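Glyco_hydro_cc domain-containing protein (Pseudomonas viridiflava, PDB 6UAV) acts as an endo-beta-1,3-glucanase of glycoside hydrolase family 128 (subgroup II), hydrolysing internal linkages of beta-1,3-glucan chains. Local coordinates at residues L79-E84 / V114-P119; A138-Y143 / R150-D155; Y162-S167 / F185-T190. All coordinates share one frame; numbering follows the deposited sequence.

Contact 1. Residues L79-E84 / V114-P119; sequences LLVINE and VKLVGP
Val-117 turns CG1 opposite its own backbone N (chi1 -180°), and Leu-80 swings CG away from its carbonyl carbon (chi1 -65°), which brings the two side chains alongside each other, pointing the same way. Their methyls meet tightly, with Leu-80 CD2 3.5 Å from Val-117 CG1, and both also rest on Trp-181 of strand 180-185. The backbones pair as parallel strands, the short strand axes at 25° to each other. Leu-79 N donates to Lys-115 O at 2.9 Å. Val-117 N returns a bond of 2.9 Å to Leu-79 O, and Val-81 N reaches Val-117 O, also at 2.9 Å. These are neighbouring strands of the eight-stranded TIM barrel, joined by helix 95-112 in a beta-alpha-beta crossover, and Val-81 packs on Trp-102 and Leu-105 of that helix. Leu-79, on the other face of the sheet from Leu-80, lays CB against Val-114 CG2 and brings CD2 near Leu-116 CD2. Further along, the pairing changes character. A water bridges the strands, donating to Val-81 O at 2.9 Å and to Val-117 O at 2.8 Å. Gly-118 passes with its CA close to Val-81 O, and after it comes a cis peptide. Pro-119 then offers its CA-H to the same Val-81 O, 3.3 Å from CA to oxygen, while its CB lies 3.9 Å from Ile-82 CB. Past Ile-82 the chain runs on to Glu-84, whose OE2 is hydrogen-bonded to His-160 and Asn-122; clan GH-A barrels carry their acid/base glutamate after the fourth strand, and Glu-84 is probably its counterpart.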
loop_
_atom_site.group_PDB
_atom_site.type_symbol
_atom_site.label_atom_id
_atom_site.label_comp_id
_atom_site.label_asym_id
_atom_site.label_seq_id
_atom_site.Cartn_x
_atom_site.Cartn_y
_atom_site.Cartn_z
ATOM N N LEU A 79 -1.094 -9.592 -4.786
ATOM C CA LEU A 79 -1.627 -9.770 -3.436
ATOM C C LEU A 79 -0.737 -8.997 -2.477
ATOM O O LEU A 79 0.446 -9.325 -2.366
ATOM C CB LEU A 79 -1.662 -11.260 -3.111
ATOM C CG LEU A 79 -2.195 -11.597 -1.722
ATOM C CD1 LEU A 79 -3.684 -11.212 -1.607
ATOM C CD2 LEU A 79 -1.965 -13.084 -1.381
ATOM N N LEU A 80 -1.303 -8.030 -1.772
ATOM C CA LEU A 80 -0.566 -7.292 -0.759
ATOM C C LEU A 80 -0.523 -8.167 0.479
ATOM O O LEU A 80 -1.551 -8.816 0.802
ATOM C CB LEU A 80 -1.317 -6.007 -0.445
ATOM C CG LEU A 80 -1.385 -5.025 -1.609
ATOM C CD1 LEU A 80 -2.410 -3.932 -1.274
ATOM C CD2 LEU A 80 -0.025 -4.434 -1.908
ATOM N N VAL A 81 0.632 -8.219 1.121
ATOM C CA VAL A 81 0.759 -9.061 2.331
ATOM C C VAL A 81 1.467 -8.322 3.453
ATOM O O VAL A 81 2.481 -7.630 3.202
ATOM C CB VAL A 81 1.430 -10.400 1.969
ATOM C CG1 VAL A 81 0.633 -11.224 0.988
ATOM C CG2 VAL A 81 2.862 -10.238 1.477
ATOM N N ILE A 82 0.965 -8.559 4.656
ATOM C CA ILE A 82 1.565 -8.189 5.961
ATOM C C ILE A 82 1.674 -6.667 6.144
ATOM O O ILE A 82 2.658 -6.057 5.712
ATOM C CB ILE A 82 2.900 -8.915 6.232
ATOM C CG1 ILE A 82 2.789 -10.428 5.925
ATOM C CG2 ILE A 82 3.231 -8.620 7.701
ATOM C CD1 ILE A 82 3.823 -11.337 6.535
ATOM N N ASN A 83 0.697 -6.115 6.858
ATOM C CA ASN A 83 0.621 -4.627 7.055
ATOM C C ASN A 83 1.465 -4.174 8.242
ATOM O O ASN A 83 0.974 -4.257 9.361
ATOM C CB ASN A 83 -0.813 -4.169 7.255
ATOM C CG ASN A 83 -0.894 -2.666 7.090
ATOM O OD1 ASN A 83 -0.759 -2.163 5.982
ATOM N ND2 ASN A 83 -1.110 -1.954 8.185
ATOM N N GLU A 84 2.680 -3.682 8.014
ATOM C CA GLU A 84 3.536 -3.105 9.081
ATOM C C GLU A 84 3.791 -4.119 10.171
ATOM O O GLU A 84 3.391 -3.948 11.327
ATOM C CB GLU A 84 2.876 -1.822 9.593
ATOM C CG GLU A 84 2.932 -0.713 8.528
ATOM C CD GLU A 84 2.589 0.664 9.078
ATOM O OE1 GLU A 84 2.367 0.769 10.322
ATOM O OE2 GLU A 84 2.537 1.586 8.288
ATOM N N VAL A 114 -0.765 -15.012 -8.409
ATOM C CA VAL A 114 -0.586 -13.606 -7.948
ATOM C C VAL A 114 0.869 -13.405 -7.522
ATOM O O VAL A 114 1.463 -14.340 -6.938
ATOM C CB VAL A 114 -1.530 -13.237 -6.794
ATOM C CG1 VAL A 114 -2.990 -13.240 -7.249
ATOM C CG2 VAL A 114 -1.339 -14.086 -5.547
ATOM N N LYS A 115 1.393 -12.198 -7.709
ATOM C CA LYS A 115 2.750 -11.820 -7.231
ATOM C C LYS A 115 2.562 -11.353 -5.793
ATOM O O LYS A 115 1.442 -10.796 -5.454
ATOM C CB LYS A 115 3.299 -10.705 -8.092
ATOM C CG LYS A 115 3.620 -11.036 -9.528
ATOM C CD LYS A 115 4.539 -12.133 -9.732
ATOM C CE LYS A 115 4.787 -12.381 -11.201
ATOM N NZ LYS A 115 5.603 -13.602 -11.375
ATOM N N LEU A 116 3.537 -11.587 -4.958
ATOM C CA LEU A 116 3.441 -11.186 -3.552
ATOM C C LEU A 116 4.062 -9.793 -3.421
ATOM O O LEU A 116 5.220 -9.619 -3.742
ATOM C CB LEU A 116 4.147 -12.203 -2.687
ATOM C CG LEU A 116 3.593 -13.620 -2.719
ATOM C CD1 LEU A 116 4.403 -14.481 -1.761
ATOM C CD2 LEU A 116 2.112 -13.680 -2.303
ATOM N N VAL A 117 3.295 -8.857 -2.859
ATOM C CA VAL A 117 3.709 -7.462 -2.619
ATOM C C VAL A 117 3.752 -7.240 -1.116
ATOM O O VAL A 117 2.720 -7.016 -0.493
ATOM C CB VAL A 117 2.767 -6.512 -3.352
ATOM C CG1 VAL A 117 3.191 -5.063 -3.118
ATOM C CG2 VAL A 117 2.722 -6.834 -4.842
ATOM N N GLY A 118 4.935 -7.207 -0.544
ATOM C CA GLY A 118 5.048 -7.016 0.905
ATOM C C GLY A 118 6.283 -7.748 1.410
ATOM O O GLY A 118 7.022 -8.302 0.618
ATOM N N PRO A 119 6.518 -7.808 2.724
ATOM C CA PRO A 119 5.728 -7.108 3.715
ATOM C C PRO A 119 5.748 -5.583 3.498
ATOM O O PRO A 119 6.682 -5.076 2.930
ATOM C CB PRO A 119 6.392 -7.531 5.044
ATOM C CG PRO A 119 7.099 -8.771 4.710
ATOM C CD PRO A 119 7.629 -8.532 3.321
HETATM O O HOH W 1 2.088 -5.228 1.584
#

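Contact 2. Residues A138-Y143 / R150-D155; sequences AFYAAY and RDPQID. With SO4 (sulfate ion), chain D.
Pro-152 meets the faces of two tyrosines with different parts of one residue. Its CG stands almost squarely over the Tyr-140 ring, 4.2 Å from the ring centroid, while its CA sits over the Tyr-143 ring, 3.7 Å from that centroid and offset toward the rim. Both are CH-pi contacts, and Phe-139 adds a third ring, its CE2 3.7 Å from Pro-152 CG. Three aromatic residues of helix 132-146 thus grip the loop that leads from it to strand 156-161 of the barrel. Ile-154 CD1 extends the apolar patch, lying at the edge of the Phe-139 ring and against CE1 of Tyr-140. The carboxylate of Asp-151 stands at the Tyr-140 ring edge, its plane turned 83° from the ring. Arg-150 reaches back to the helix: a bend at chi3 (65°) curls the chain so that NH2 gives a hydrogen bond of 2.9 Å to Tyr-143 OH. A water ties that hydroxyl to Arg-150 NE and Asp-151 O. Arg-150 O, buried against the Tyr-143 ring edge, has no partner in the model. Arg-150 NH1 also bonds O1 of a sulfate, probably from the crystallisation liquor, at 2.8 Å, and His-147 holds the same ion. Tyr-143 OH accepts from both Arg-150 NH2 and the water, which is consistent with its own proton going to Glu-106, to which it is also hydrogen-bonded.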
loop_
_atom_site.group_PDB
_atom_site.type_symbol
_atom_site.label_atom_id
_atom_site.label_comp_id
_atom_site.label_asym_id
_atom_site.label_seq_id
_atom_site.Cartn_x
_atom_site.Cartn_y
_atom_site.Cartn_z
ATOM N N ALA A 138 16.205 -10.022 9.370
ATOM C CA ALA A 138 15.865 -11.134 10.270
ATOM C C ALA A 138 14.848 -12.056 9.602
ATOM O O ALA A 138 14.964 -13.292 9.766
ATOM C CB ALA A 138 15.347 -10.593 11.558
ATOM N N PHE A 139 13.857 -11.479 8.906
ATOM C CA PHE A 139 12.821 -12.274 8.201
ATOM C C PHE A 139 13.482 -13.106 7.110
ATOM O O PHE A 139 13.219 -14.338 7.041
ATOM C CB PHE A 139 11.788 -11.292 7.616
ATOM C CG PHE A 139 10.898 -11.866 6.564
ATOM C CD1 PHE A 139 10.018 -12.894 6.855
ATOM C CD2 PHE A 139 11.002 -11.417 5.263
ATOM C CE1 PHE A 139 9.234 -13.437 5.857
ATOM C CE2 PHE A 139 10.212 -11.956 4.258
ATOM C CZ PHE A 139 9.312 -12.958 4.569
ATOM N N TYR A 140 14.372 -12.515 6.330
ATOM C CA TYR A 140 15.126 -13.269 5.304
ATOM C C TYR A 140 15.937 -14.406 5.964
ATOM O O TYR A 140 15.896 -15.553 5.522
ATOM C CB TYR A 140 16.080 -12.341 4.551
ATOM C CG TYR A 140 15.574 -11.785 3.243
ATOM C CD1 TYR A 140 14.738 -10.669 3.240
ATOM C CD2 TYR A 140 15.975 -12.307 2.030
ATOM C CE1 TYR A 140 14.327 -10.074 2.068
ATOM C CE2 TYR A 140 15.558 -11.728 0.845
ATOM C CZ TYR A 140 14.746 -10.613 0.878
ATOM O OH TYR A 140 14.311 -10.034 -0.266
ATOM N N ALA A 141 16.599 -14.137 7.086
ATOM C CA ALA A 141 17.443 -15.150 7.755
ATOM C C ALA A 141 16.553 -16.269 8.332
ATOM O O ALA A 141 16.986 -17.420 8.302
ATOM C CB ALA A 141 18.269 -14.457 8.806
ATOM N N ALA A 142 15.363 -15.918 8.849
ATOM C CA ALA A 142 14.437 -16.898 9.458
ATOM C C ALA A 142 13.905 -17.796 8.347
ATOM O O ALA A 142 13.884 -19.031 8.476
ATOM C CB ALA A 142 13.324 -16.216 10.173
ATOM N N TYR A 143 13.436 -17.197 7.266
ATOM C CA TYR A 143 12.886 -17.982 6.140
ATOM C C TYR A 143 13.992 -18.889 5.591
ATOM O O TYR A 143 13.793 -20.113 5.411
ATOM C CB TYR A 143 12.291 -17.080 5.066
ATOM C CG TYR A 143 11.635 -17.938 4.019
ATOM C CD1 TYR A 143 12.377 -18.521 3.029
ATOM C CD2 TYR A 143 10.273 -18.230 4.047
ATOM C CE1 TYR A 143 11.804 -19.329 2.062
ATOM C CE2 TYR A 143 9.684 -19.064 3.114
ATOM C CZ TYR A 143 10.443 -19.595 2.091
ATOM O OH TYR A 143 9.938 -20.468 1.168
ATOM N N ARG A 150 17.092 -21.043 0.967
ATOM C CA ARG A 150 16.297 -20.325 -0.076
ATOM C C ARG A 150 15.740 -19.004 0.517
ATOM O O ARG A 150 15.264 -18.979 1.672
ATOM C CB ARG A 150 15.195 -21.255 -0.604
ATOM C CG ARG A 150 14.456 -20.704 -1.815
ATOM C CD ARG A 150 13.382 -21.606 -2.354
ATOM N NE ARG A 150 12.294 -21.787 -1.393
ATOM C CZ ARG A 150 11.993 -22.921 -0.768
ATOM N NH1 ARG A 150 12.741 -24.008 -0.951
ATOM N NH2 ARG A 150 10.979 -22.985 0.063
ATOM N N ASP A 151 15.813 -17.911 -0.229
ATOM C CA ASP A 151 15.187 -16.630 0.156
ATOM C C ASP A 151 13.669 -16.730 0.029
ATOM O O ASP A 151 13.199 -17.426 -0.846
ATOM C CB ASP A 151 15.706 -15.467 -0.705
ATOM C CG ASP A 151 17.090 -14.947 -0.305
ATOM O OD1 ASP A 151 17.556 -15.227 0.810
ATOM O OD2 ASP A 151 17.619 -14.201 -1.098
ATOM N N PRO A 152 12.907 -15.993 0.853
ATOM C CA PRO A 152 11.446 -15.919 0.704
ATOM C C PRO A 152 11.110 -15.311 -0.653
ATOM O O PRO A 152 11.870 -14.449 -1.164
ATOM C CB PRO A 152 10.997 -15.017 1.846
ATOM C CG PRO A 152 12.214 -14.166 2.145
ATOM C CD PRO A 152 13.386 -15.077 1.902
ATOM N N GLN A 153 10.009 -15.776 -1.257
ATOM C CA GLN A 153 9.540 -15.153 -2.517
ATOM C C GLN A 153 9.043 -13.746 -2.197
ATOM O O GLN A 153 8.103 -13.611 -1.417
ATOM C CB GLN A 153 8.363 -15.951 -3.053
ATOM C CG GLN A 153 7.827 -15.394 -4.385
ATOM C CD GLN A 153 6.527 -16.080 -4.770
ATOM O OE1 GLN A 153 6.338 -17.248 -4.427
ATOM N NE2 GLN A 153 5.628 -15.375 -5.458
ATOM N N ILE A 154 9.688 -12.749 -2.757
ATOM C CA ILE A 154 9.247 -11.340 -2.628
ATOM C C ILE A 154 9.271 -10.800 -4.037
ATOM O O ILE A 154 10.351 -10.683 -4.617
ATOM C CB ILE A 154 10.107 -10.520 -1.656
ATOM C CG1 ILE A 154 10.027 -11.029 -0.204
ATOM C CG2 ILE A 154 9.624 -9.048 -1.725
ATOM C CD1 ILE A 154 10.935 -10.245 0.719
ATOM N N ASP A 155 8.105 -10.550 -4.603
ATOM C CA ASP A 155 8.012 -9.979 -5.969
ATOM C C ASP A 155 8.228 -8.457 -5.872
ATOM O O ASP A 155 9.020 -7.909 -6.711
ATOM C CB ASP A 155 6.720 -10.428 -6.642
ATOM C CG ASP A 155 6.655 -11.930 -6.817
ATOM O OD1 ASP A 155 7.526 -12.483 -7.610
ATOM O OD2 ASP A 155 5.831 -12.566 -6.076
HETATM S S SO4 D . 11.184 -26.562 1.478
HETATM O O1 SO4 D . 12.254 -26.306 0.575
HETATM O O2 SO4 D . 10.892 -27.969 1.491
HETATM O O3 SO4 D . 11.591 -26.195 2.790
HETATM O O4 SO4 D . 9.997 -25.834 1.072
HETATM O O HOH W 2 13.517 -12.500 -2.082
HETATM O O HOH W 3 11.043 -19.112 -1.498
#

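Contact 3. Residues Y162-S167 / F185-T190; sequences YDYGLS and FANWHT
Asp-163 OD1 is held by two donors from different directions. His-189 ND1 comes in on the syn side at 2.7 Å with an N-H...O angle of 160°, the oxygen lying close to the plane of the imidazole. Tyr-164 N reaches the same OD1 at 2.8 Å on the anti side. With CG opposite its backbone N (chi1 -160°), His-189 presents ND1 to the carboxylate and a ring face to Tyr-164, whose edge points at it in a T-shaped pair. Tyr-164 in turn takes the amide of Asn-187 on one face: ND2 stands 3.3 Å above the ring plane, over its centre, and is hydrogen-bonded onward to Gln-206. The other end of that amide, OD1, accepts from His-189 N at 2.9 Å, an Asx turn that shapes the loop. In a second edge-to-face pair the edge of Tyr-162 points at the face of Trp-188, planes 59° apart, with Tyr-162 CD2 3.6 Å from Trp-188 CD2. Trp-188 N donates to Tyr-162 O at 2.9 Å. The contact joins the loops that follow barrel strands 156-161 and 180-185, at the catalytic end of the TIM barrel. Trp-188 also stacks on His-235. Tyr-162 OH is hydrogen-bonded to Glu-184, and Tyr-162 N to a bound glycerol, probably from the crystallisation liquor; both bonds are consistent with Tyr-162 lining the sugar-binding surface. Because His-189 NE2 is hydrogen-bonded to Asp-193, each ring nitrogen faces a carboxylate, which would favour a doubly protonated, positively charged imidazole.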
loop_
_atom_site.group_PDB
_atom_site.type_symbol
_atom_site.label_atom_id
_atom_site.label_comp_id
_atom_site.label_asym_id
_atom_site.label_seq_id
_atom_site.Cartn_x
_atom_site.Cartn_y
_atom_site.Cartn_z
ATOM N N TYR A 162 5.104 8.678 6.093
ATOM C CA TYR A 162 4.312 9.883 6.444
ATOM C C TYR A 162 5.193 11.112 6.748
ATOM O O TYR A 162 4.849 11.959 7.562
ATOM C CB TYR A 162 3.417 9.507 7.628
ATOM C CG TYR A 162 2.284 8.606 7.221
ATOM C CD1 TYR A 162 2.481 7.236 7.111
ATOM C CD2 TYR A 162 1.052 9.122 6.834
ATOM C CE1 TYR A 162 1.441 6.391 6.752
ATOM C CE2 TYR A 162 0.004 8.300 6.461
ATOM C CZ TYR A 162 0.207 6.926 6.407
ATOM O OH TYR A 162 -0.842 6.136 6.058
ATOM N N ASP A 163 6.392 11.195 6.153
ATOM C CA ASP A 163 7.367 12.262 6.498
ATOM C C ASP A 163 8.153 12.581 5.247
ATOM O O ASP A 163 7.934 11.995 4.183
ATOM C CB ASP A 163 8.255 11.877 7.680
ATOM C CG ASP A 163 8.711 13.003 8.582
ATOM O OD1 ASP A 163 8.775 14.142 8.111
ATOM O OD2 ASP A 163 9.036 12.710 9.737
ATOM N N TYR A 164 9.007 13.590 5.376
ATOM C CA TYR A 164 10.031 13.852 4.356
ATOM C C TYR A 164 10.984 12.649 4.255
ATOM O O TYR A 164 10.975 11.754 5.127
ATOM C CB TYR A 164 10.832 15.090 4.750
ATOM C CG TYR A 164 10.006 16.348 4.820
ATOM C CD1 TYR A 164 9.399 16.710 6.005
ATOM C CD2 TYR A 164 9.830 17.173 3.720
ATOM C CE1 TYR A 164 8.628 17.854 6.110
ATOM C CE2 TYR A 164 9.069 18.340 3.811
ATOM C CZ TYR A 164 8.428 18.653 4.993
ATOM O OH TYR A 164 7.706 19.811 5.128
ATOM N N GLY A 165 11.744 12.625 3.157
ATOM C CA GLY A 165 12.807 11.629 2.930
ATOM C C GLY A 165 12.314 10.321 2.369
ATOM O O GLY A 165 13.116 9.308 2.431
ATOM N N LEU A 166 11.119 10.265 1.802
ATOM C CA LEU A 166 10.669 8.982 1.226
ATOM C C LEU A 166 11.689 8.429 0.203
ATOM O O LEU A 166 12.021 7.224 0.255
ATOM C CB LEU A 166 9.263 9.140 0.650
ATOM C CG LEU A 166 8.785 7.996 -0.220
ATOM C CD1 LEU A 166 8.779 6.649 0.536
ATOM C CD2 LEU A 166 7.421 8.322 -0.716
ATOM N N SER A 167 12.207 9.225 -0.732
ATOM C CA SER A 167 13.209 8.736 -1.714
ATOM C C SER A 167 14.429 8.126 -0.982
ATOM O O SER A 167 14.928 7.095 -1.424
ATOM C CB SER A 167 13.620 9.796 -2.694
ATOM O OG SER A 167 14.342 10.799 -2.005
ATOM N N PHE A 185 1.158 6.766 1.739
ATOM C CA PHE A 185 2.017 7.960 1.892
ATOM C C PHE A 185 1.179 9.220 1.945
ATOM O O PHE A 185 0.036 9.259 1.522
ATOM C CB PHE A 185 3.078 8.084 0.805
ATOM C CG PHE A 185 2.605 8.455 -0.561
ATOM C CD1 PHE A 185 1.783 7.622 -1.281
ATOM C CD2 PHE A 185 2.929 9.698 -1.097
ATOM C CE1 PHE A 185 1.329 7.965 -2.546
ATOM C CE2 PHE A 185 2.516 10.029 -2.370
ATOM C CZ PHE A 185 1.697 9.177 -3.077
ATOM N N ALA A 186 1.779 10.192 2.610
ATOM C CA ALA A 186 1.304 11.578 2.782
ATOM C C ALA A 186 2.419 12.240 3.565
ATOM O O ALA A 186 3.282 11.494 4.106
ATOM C CB ALA A 186 -0.006 11.543 3.532
ATOM N N ASN A 187 2.418 13.557 3.729
ATOM C CA ASN A 187 3.366 14.133 4.698
ATOM C C ASN A 187 2.647 14.662 5.931
ATOM O O ASN A 187 1.916 15.645 5.825
ATOM C CB ASN A 187 4.212 15.230 4.062
ATOM C CG ASN A 187 5.460 15.526 4.872
ATOM O OD1 ASN A 187 5.446 15.446 6.117
ATOM N ND2 ASN A 187 6.543 15.823 4.156
ATOM N N TRP A 188 2.893 14.023 7.071
ATOM C CA TRP A 188 2.287 14.344 8.378
ATOM C C TRP A 188 3.330 14.902 9.327
ATOM O O TRP A 188 3.110 14.885 10.548
ATOM C CB TRP A 188 1.619 13.082 8.930
ATOM C CG TRP A 188 0.368 12.683 8.204
ATOM C CD1 TRP A 188 -0.088 13.083 6.975
ATOM C CD2 TRP A 188 -0.567 11.698 8.673
ATOM N NE1 TRP A 188 -1.275 12.446 6.674
ATOM C CE2 TRP A 188 -1.603 11.614 7.721
ATOM C CE3 TRP A 188 -0.641 10.938 9.849
ATOM C CZ2 TRP A 188 -2.663 10.710 7.871
ATOM C CZ3 TRP A 188 -1.735 10.112 10.033
ATOM C CH2 TRP A 188 -2.719 9.997 9.055
ATOM N N HIS A 189 4.409 15.504 8.820
ATOM C CA HIS A 189 5.382 16.166 9.724
ATOM C C HIS A 189 4.652 17.153 10.642
ATOM O O HIS A 189 3.876 17.955 10.160
ATOM C CB HIS A 189 6.442 16.912 8.929
ATOM C CG HIS A 189 7.676 17.208 9.683
ATOM N ND1 HIS A 189 8.710 16.285 9.680
ATOM C CD2 HIS A 189 8.069 18.286 10.405
ATOM C CE1 HIS A 189 9.745 16.820 10.312
ATOM N NE2 HIS A 189 9.373 18.058 10.818
ATOM N N THR A 190 4.901 17.062 11.937
ATOM C CA THR A 190 4.166 17.797 12.981
ATOM C C THR A 190 5.109 18.682 13.818
ATOM O O THR A 190 4.687 19.764 14.340
ATOM C CB THR A 190 3.399 16.779 13.838
ATOM O OG1 THR A 190 2.414 16.216 12.967
ATOM C CG2 THR A 190 2.756 17.416 15.052
#

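Contacts 1 and 2 follow one another along the chain, their centres 13 Å apart, and they touch: Asp-155 OD2 lies 2.7 Å from Leu-116 N, a probable hydrogen bond that ties the loop of contact 2 to the barrel strand of contact 1. Contact 3 belongs to the catalytic end. Its centre is 22 Å from that of contact 1, but their nearest atoms come within about 5 Å, where the chain beyond strand 78-81 carries Glu-84. Glu-84 and Glu-184, at the ends of the fourth and seventh strands, sit where clan GH-A enzymes carry their catalytic pair and are probably that pair here. Contact 2 is peripheral, about 16 Å from contact 3 between nearest atoms.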